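PDB 6EKT: protein P47, which may belong to a botulinum neurotoxin progenitor complex that protects the toxin in the gut, and has a tubular lipid-binding (TULIP) type of fold. Local coordinates for residues A178-T183 against N409-N414; I186-P191 against V404-N409. One frame throughout, in Å; residues are numbered along the deposited sequence.

In the fold
Interaction 1 pairs the edge strand 411-413 with strand 178-181, and interaction 2 seats the helical turn just before that edge strand, 404-409, on the loop that follows 178-181. Along the chain, interaction 2 therefore falls within the long excursion that interaction 1 closes, and their centres lie about 9 Å apart. Asn409 belongs to both: its carbonyl O takes a bond from Asn181, while its side chain bonds Ile186 N through OD1 and Ser184 through ND2. The two also touch directly, with Asn181 O 3.4 Å from Pro191 CD and Thr410 OG1 3.5 Å from Met189 CB. Together they lie at the middle of an elongated molecule, with centres about 12 Å (interaction 1) and 10 Å (interaction 2) from the centre of the chain.

Interaction 1: A178-T183 against N409-N414; sequences ASLNVT and NTIKWN
Ala178 sets its methyl obliquely against the indole of Trp413, CB lying 3.8 Å from CE3 in an off-centre CH-pi contact over the rim of the six-membered ring. Ile411 CG2 lies over the same ring face. The other branch of Ile411, with CG1 beside the backbone N (chi1 -61°), carries CD1 to 3.8 Å from Leu180 CB, and the two side chains meet at a slant. Beneath this apolar row the strands run antiparallel: Ser179 and Lys412 form a hydrogen-bonded pair with bonds both ways, between the non-hydrogen-bonded pairs Ala178-Trp413 and Leu180-Ile411, and Asn181 N donates to Thr410 O at 2.9 Å. The Asn181 side chain extends across to the residue before Thr410, ND2 giving a hydrogen to Asn409 O at 3.0 Å from above the carbonyl plane. The curled Lys412 chain brings NZ to 3.2 Å from that ND2, a meeting of two donors rather than a bond. A water takes a hydrogen from Thr410 OG1 and gives one to Asn181 O. Strand 178-181 separates 411-413, an outermost strand of the sheet, from strand 124-141; Ile211 of strand 208-214 covers Ala178, Ile411 and Trp413, and Tyr31 of strand 29-34 packs on Ile411.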
loop_
_atom_site.group_PDB
_atom_site.type_symbol
_atom_site.label_atom_id
_atom_site.label_comp_id
_atom_site.label_asym_id
_atom_site.label_seq_id
_atom_site.Cartn_x
_atom_site.Cartn_y
_atom_site.Cartn_z
ATOM N N ALA A 178 -1.294 -14.794 -4.165
ATOM C CA ALA A 178 -2.151 -13.777 -3.561
ATOM C C ALA A 178 -3.523 -13.909 -4.177
ATOM O O ALA A 178 -3.657 -14.253 -5.361
ATOM C CB ALA A 178 -1.596 -12.368 -3.785
ATOM N N SER A 179 -4.547 -13.684 -3.361
ATOM C CA SER A 179 -5.876 -13.487 -3.887
ATOM C C SER A 179 -6.137 -11.981 -3.895
ATOM O O SER A 179 -5.695 -11.258 -2.994
ATOM C CB SER A 179 -6.886 -14.232 -3.031
ATOM O OG SER A 179 -8.181 -13.719 -3.237
ATOM N N LEU A 180 -6.830 -11.522 -4.933
ATOM C CA LEU A 180 -7.154 -10.109 -5.112
ATOM C C LEU A 180 -8.664 -9.951 -5.149
ATOM O O LEU A 180 -9.332 -10.604 -5.953
ATOM C CB LEU A 180 -6.518 -9.591 -6.425
ATOM C CG LEU A 180 -6.740 -8.139 -6.889
ATOM C CD1 LEU A 180 -5.566 -7.639 -7.731
ATOM C CD2 LEU A 180 -8.065 -7.923 -7.625
ATOM N N ASN A 181 -9.196 -9.075 -4.284
ATOM C CA ASN A 181 -10.625 -8.776 -4.265
ATOM C C ASN A 181 -10.950 -7.572 -5.145
ATOM O O ASN A 181 -10.497 -6.477 -4.862
ATOM C CB ASN A 181 -11.110 -8.510 -2.821
ATOM C CG ASN A 181 -11.061 -9.751 -1.948
ATOM O OD1 ASN A 181 -11.568 -10.798 -2.321
ATOM N ND2 ASN A 181 -10.460 -9.632 -0.776
ATOM N N VAL A 182 -11.738 -7.792 -6.195
ATOM C CA VAL A 182 -12.221 -6.732 -7.084
ATOM C C VAL A 182 -13.239 -5.835 -6.337
ATOM O O VAL A 182 -13.238 -4.628 -6.513
ATOM C CB VAL A 182 -12.816 -7.311 -8.397
ATOM C CG1 VAL A 182 -13.356 -6.219 -9.314
ATOM C CG2 VAL A 182 -11.791 -8.168 -9.150
ATOM N N THR A 183 -14.102 -6.448 -5.521
ATOM C CA THR A 183 -15.060 -5.737 -4.656
ATOM C C THR A 183 -14.701 -6.049 -3.200
ATOM O O THR A 183 -14.104 -7.086 -2.916
ATOM C CB THR A 183 -16.487 -6.256 -4.887
ATOM O OG1 THR A 183 -16.462 -7.685 -4.784
ATOM C CG2 THR A 183 -16.995 -5.859 -6.275
ATOM N N ASN A 409 -8.103 -6.288 3.314
ATOM C CA ASN A 409 -9.233 -5.967 2.426
ATOM C C ASN A 409 -9.124 -6.434 0.961
ATOM O O ASN A 409 -10.098 -6.940 0.384
ATOM C CB ASN A 409 -9.482 -4.458 2.439
ATOM C CG ASN A 409 -10.769 -4.089 1.750
ATOM O OD1 ASN A 409 -11.867 -4.333 2.275
ATOM N ND2 ASN A 409 -10.651 -3.545 0.549
ATOM N N THR A 410 -7.957 -6.211 0.357
ATOM C CA THR A 410 -7.794 -6.294 -1.088
ATOM C C THR A 410 -6.858 -7.432 -1.486
ATOM O O THR A 410 -7.239 -8.277 -2.282
ATOM C CB THR A 410 -7.346 -4.930 -1.673
ATOM O OG1 THR A 410 -8.352 -3.955 -1.375
ATOM C CG2 THR A 410 -7.147 -4.998 -3.206
ATOM N N ILE A 411 -5.656 -7.457 -0.920
ATOM C CA ILE A 411 -4.679 -8.495 -1.229
ATOM C C ILE A 411 -4.495 -9.352 -0.003
ATOM O O ILE A 411 -4.112 -8.854 1.052
ATOM C CB ILE A 411 -3.315 -7.903 -1.690
ATOM C CG1 ILE A 411 -3.491 -7.060 -2.968
ATOM C CG2 ILE A 411 -2.217 -8.982 -1.843
ATOM C CD1 ILE A 411 -4.104 -7.768 -4.169
ATOM N N LYS A 412 -4.785 -10.635 -0.158
ATOM C CA LYS A 412 -4.435 -11.616 0.847
ATOM C C LYS A 412 -3.346 -12.516 0.284
ATOM O O LYS A 412 -3.591 -13.306 -0.631
ATOM C CB LYS A 412 -5.664 -12.423 1.261
ATOM C CG LYS A 412 -6.723 -11.578 1.972
ATOM C CD LYS A 412 -7.750 -12.424 2.721
ATOM C CE LYS A 412 -8.724 -13.162 1.805
ATOM N NZ LYS A 412 -9.469 -12.207 0.937
ATOM N N TRP A 413 -2.145 -12.374 0.831
ATOM C CA TRP A 413 -0.995 -13.169 0.406
ATOM C C TRP A 413 -1.177 -14.616 0.838
ATOM O O TRP A 413 -1.415 -14.884 2.017
ATOM C CB TRP A 413 0.280 -12.567 0.964
ATOM C CG TRP A 413 0.588 -11.205 0.362
ATOM C CD1 TRP A 413 0.336 -9.978 0.916
ATOM C CD2 TRP A 413 1.175 -10.957 -0.913
ATOM N NE1 TRP A 413 0.755 -8.975 0.068
ATOM C CE2 TRP A 413 1.292 -9.546 -1.055
ATOM C CE3 TRP A 413 1.660 -11.788 -1.937
ATOM C CZ2 TRP A 413 1.840 -8.942 -2.197
ATOM C CZ3 TRP A 413 2.218 -11.189 -3.083
ATOM C CH2 TRP A 413 2.302 -9.779 -3.200
ATOM N N ASN A 414 -1.099 -15.528 -0.139
ATOM C CA ASN A 414 -1.502 -16.955 -0.013
ATOM C C ASN A 414 -2.948 -17.140 0.474
ATOM O O ASN A 414 -3.280 -18.129 1.125
ATOM C CB ASN A 414 -0.486 -17.796 0.805
ATOM C CG ASN A 414 -0.768 -19.317 0.747
ATOM O OD1 ASN A 414 -1.017 -19.893 -0.319
ATOM N ND2 ASN A 414 -0.731 -19.964 1.907
HETATM O O HOH W 1 -10.533 -4.592 -2.835
#

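Interaction 2: I186-P191 against V404-N409; sequences IEWMNP and VDLINN
Leu406 and Ile186 meet through their methyl ends, Leu406 CD2 lying 3.7 Å from Ile186 CD1 with the two side chains crossing at about a right angle. That one leucine methyl is shared three ways. Met189 SD comes to 3.8 Å from it, and Trp188 presents CZ2 at 3.9 Å, the methyl standing obliquely to the indole. A bend about the CG-SD bond (chi3 75°) lays Met189 CE against the helix backbone, 3.4 Å from Leu406 O. Ile186 also runs its CB and CD1 along the carboxamide of Asn409, while its backbone N donates to Asn409 OD1 at 3.2 Å. This hydrogen bond is bent, 140° at the hydrogen, and the donor is tilted 32° from the carbonyl plane. The amide of Asn409 is held from its other end by Ser184 OG, a partner of ND2; Ser184 OG also bonds to Asn190 OD1, tying the start of the loop to its far end. Within the loop, Met189 N returns to Ile186 O and Asn190 N to Glu187 O, the short 3-10 turn that sets Ile186, Trp188 and Met189 against the helix. Met189 CG rests over one face of the Trp188 ring, toward its rim, so the two residues that meet the leucine methyl also pack on each other. The whole joins the connection between strands 178-181 and 193-199 to helix 403-409. Helix 244-252 meets both sides, Met251 touching Trp188 and Leu406, while Ile29 of strand 29-34 packs on Trp188 and Met189, and Ile242 of strand 238-242 on Trp188.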
loop_
_atom_site.group_PDB
_atom_site.type_symbol
_atom_site.label_atom_id
_atom_site.label_comp_id
_atom_site.label_asym_id
_atom_site.label_seq_id
_atom_site.Cartn_x
_atom_site.Cartn_y
_atom_site.Cartn_z
ATOM N N ILE A 186 -14.225 -2.208 1.910
ATOM C CA ILE A 186 -13.596 -0.892 1.863
ATOM C C ILE A 186 -13.439 -0.472 0.394
ATOM O O ILE A 186 -12.416 -0.719 -0.257
ATOM C CB ILE A 186 -12.293 -0.876 2.704
ATOM C CG1 ILE A 186 -12.604 -1.275 4.155
ATOM C CG2 ILE A 186 -11.658 0.507 2.714
ATOM C CD1 ILE A 186 -11.444 -1.917 4.887
ATOM N N GLU A 187 -14.499 0.146 -0.115
ATOM C CA GLU A 187 -14.687 0.444 -1.536
ATOM C C GLU A 187 -13.566 1.285 -2.171
ATOM O O GLU A 187 -13.196 1.056 -3.331
ATOM C CB GLU A 187 -16.041 1.139 -1.729
ATOM C CG GLU A 187 -16.503 1.292 -3.167
ATOM C CD GLU A 187 -17.968 1.665 -3.251
ATOM O OE1 GLU A 187 -18.261 2.846 -3.516
ATOM O OE2 GLU A 187 -18.837 0.792 -3.019
ATOM N N TRP A 188 -13.032 2.241 -1.419
ATOM C CA TRP A 188 -11.998 3.143 -1.953
ATOM C C TRP A 188 -10.694 2.445 -2.342
ATOM O O TRP A 188 -9.909 2.992 -3.121
ATOM C CB TRP A 188 -11.747 4.343 -1.027
ATOM C CG TRP A 188 -11.114 4.024 0.292
ATOM C CD1 TRP A 188 -11.763 3.857 1.484
ATOM C CD2 TRP A 188 -9.713 3.855 0.569
ATOM N NE1 TRP A 188 -10.857 3.576 2.478
ATOM C CE2 TRP A 188 -9.592 3.588 1.952
ATOM C CE3 TRP A 188 -8.546 3.910 -0.216
ATOM C CZ2 TRP A 188 -8.352 3.347 2.570
ATOM C CZ3 TRP A 188 -7.306 3.683 0.400
ATOM C CH2 TRP A 188 -7.220 3.412 1.779
ATOM N N MET A 189 -10.480 1.247 -1.790
ATOM C CA MET A 189 -9.336 0.392 -2.138
ATOM C C MET A 189 -9.483 -0.420 -3.428
ATOM O O MET A 189 -8.456 -0.911 -3.967
ATOM C CB MET A 189 -9.025 -0.557 -0.978
ATOM C CG MET A 189 -8.455 0.124 0.251
ATOM S SD MET A 189 -7.926 -1.019 1.545
ATOM C CE MET A 189 -6.384 -1.651 0.864
ATOM N N ASN A 190 -10.726 -0.588 -3.924
ATOM C CA ASN A 190 -11.000 -1.522 -5.039
ATOM C C ASN A 190 -10.114 -1.269 -6.257
ATOM O O ASN A 190 -10.122 -0.170 -6.828
ATOM C CB ASN A 190 -12.468 -1.519 -5.466
ATOM C CG ASN A 190 -13.402 -2.119 -4.423
ATOM O OD1 ASN A 190 -12.986 -2.779 -3.456
ATOM N ND2 ASN A 190 -14.693 -1.874 -4.618
ATOM N N PRO A 191 -9.319 -2.279 -6.646
ATOM C CA PRO A 191 -8.329 -2.065 -7.701
ATOM C C PRO A 191 -8.947 -2.263 -9.085
ATOM O O PRO A 191 -9.779 -3.158 -9.290
ATOM C CB PRO A 191 -7.284 -3.132 -7.410
ATOM C CG PRO A 191 -8.081 -4.254 -6.811
ATOM C CD PRO A 191 -9.179 -3.599 -6.012
ATOM N N VAL A 404 -5.705 -3.305 10.385
ATOM C CA VAL A 404 -5.766 -4.764 10.130
ATOM C C VAL A 404 -6.738 -5.029 8.977
ATOM O O VAL A 404 -6.395 -5.765 8.046
ATOM C CB VAL A 404 -6.119 -5.594 11.400
ATOM C CG1 VAL A 404 -6.411 -7.050 11.059
ATOM C CG2 VAL A 404 -4.989 -5.526 12.415
ATOM N N ASP A 405 -7.931 -4.421 9.040
ATOM C CA ASP A 405 -8.913 -4.531 7.949
ATOM C C ASP A 405 -8.374 -4.033 6.608
ATOM O O ASP A 405 -8.577 -4.694 5.583
ATOM C CB ASP A 405 -10.235 -3.823 8.274
ATOM C CG ASP A 405 -10.982 -4.463 9.434
ATOM O OD1 ASP A 405 -10.711 -5.622 9.812
ATOM O OD2 ASP A 405 -11.855 -3.779 9.992
ATOM N N LEU A 406 -7.678 -2.894 6.614
ATOM C CA LEU A 406 -7.066 -2.386 5.381
ATOM C C LEU A 406 -6.106 -3.400 4.779
ATOM O O LEU A 406 -6.174 -3.710 3.581
ATOM C CB LEU A 406 -6.358 -1.027 5.585
ATOM C CG LEU A 406 -7.213 0.191 5.950
ATOM C CD1 LEU A 406 -6.381 1.459 5.859
ATOM C CD2 LEU A 406 -8.467 0.337 5.091
ATOM N N ILE A 407 -5.241 -3.955 5.621
ATOM C CA ILE A 407 -4.206 -4.849 5.111
ATOM C C ILE A 407 -4.808 -6.210 4.677
ATOM O O ILE A 407 -4.211 -6.910 3.867
ATOM C CB ILE A 407 -2.968 -4.880 6.060
ATOM C CG1 ILE A 407 -1.674 -5.197 5.281
ATOM C CG2 ILE A 407 -3.237 -5.745 7.277
ATOM C CD1 ILE A 407 -0.384 -4.959 6.059
ATOM N N ASN A 408 -6.024 -6.515 5.164
ATOM C CA ASN A 408 -6.772 -7.723 4.781
ATOM C C ASN A 408 -7.841 -7.533 3.706
ATOM O O ASN A 408 -8.394 -8.510 3.226
ATOM C CB ASN A 408 -7.427 -8.367 6.010
ATOM C CG ASN A 408 -6.422 -9.027 6.916
ATOM O OD1 ASN A 408 -5.407 -9.565 6.465
ATOM N ND2 ASN A 408 -6.682 -8.971 8.201
ATOM N N ASN A 409 -8.103 -6.288 3.314
ATOM C CA ASN A 409 -9.233 -5.967 2.426
ATOM C C ASN A 409 -9.124 -6.434 0.961
ATOM O O ASN A 409 -10.098 -6.940 0.384
ATOM C CB ASN A 409 -9.482 -4.458 2.439
ATOM C CG ASN A 409 -10.769 -4.089 1.750
ATOM O OD1 ASN A 409 -11.867 -4.333 2.275
ATOM N ND2 ASN A 409 -10.651 -3.545 0.549
#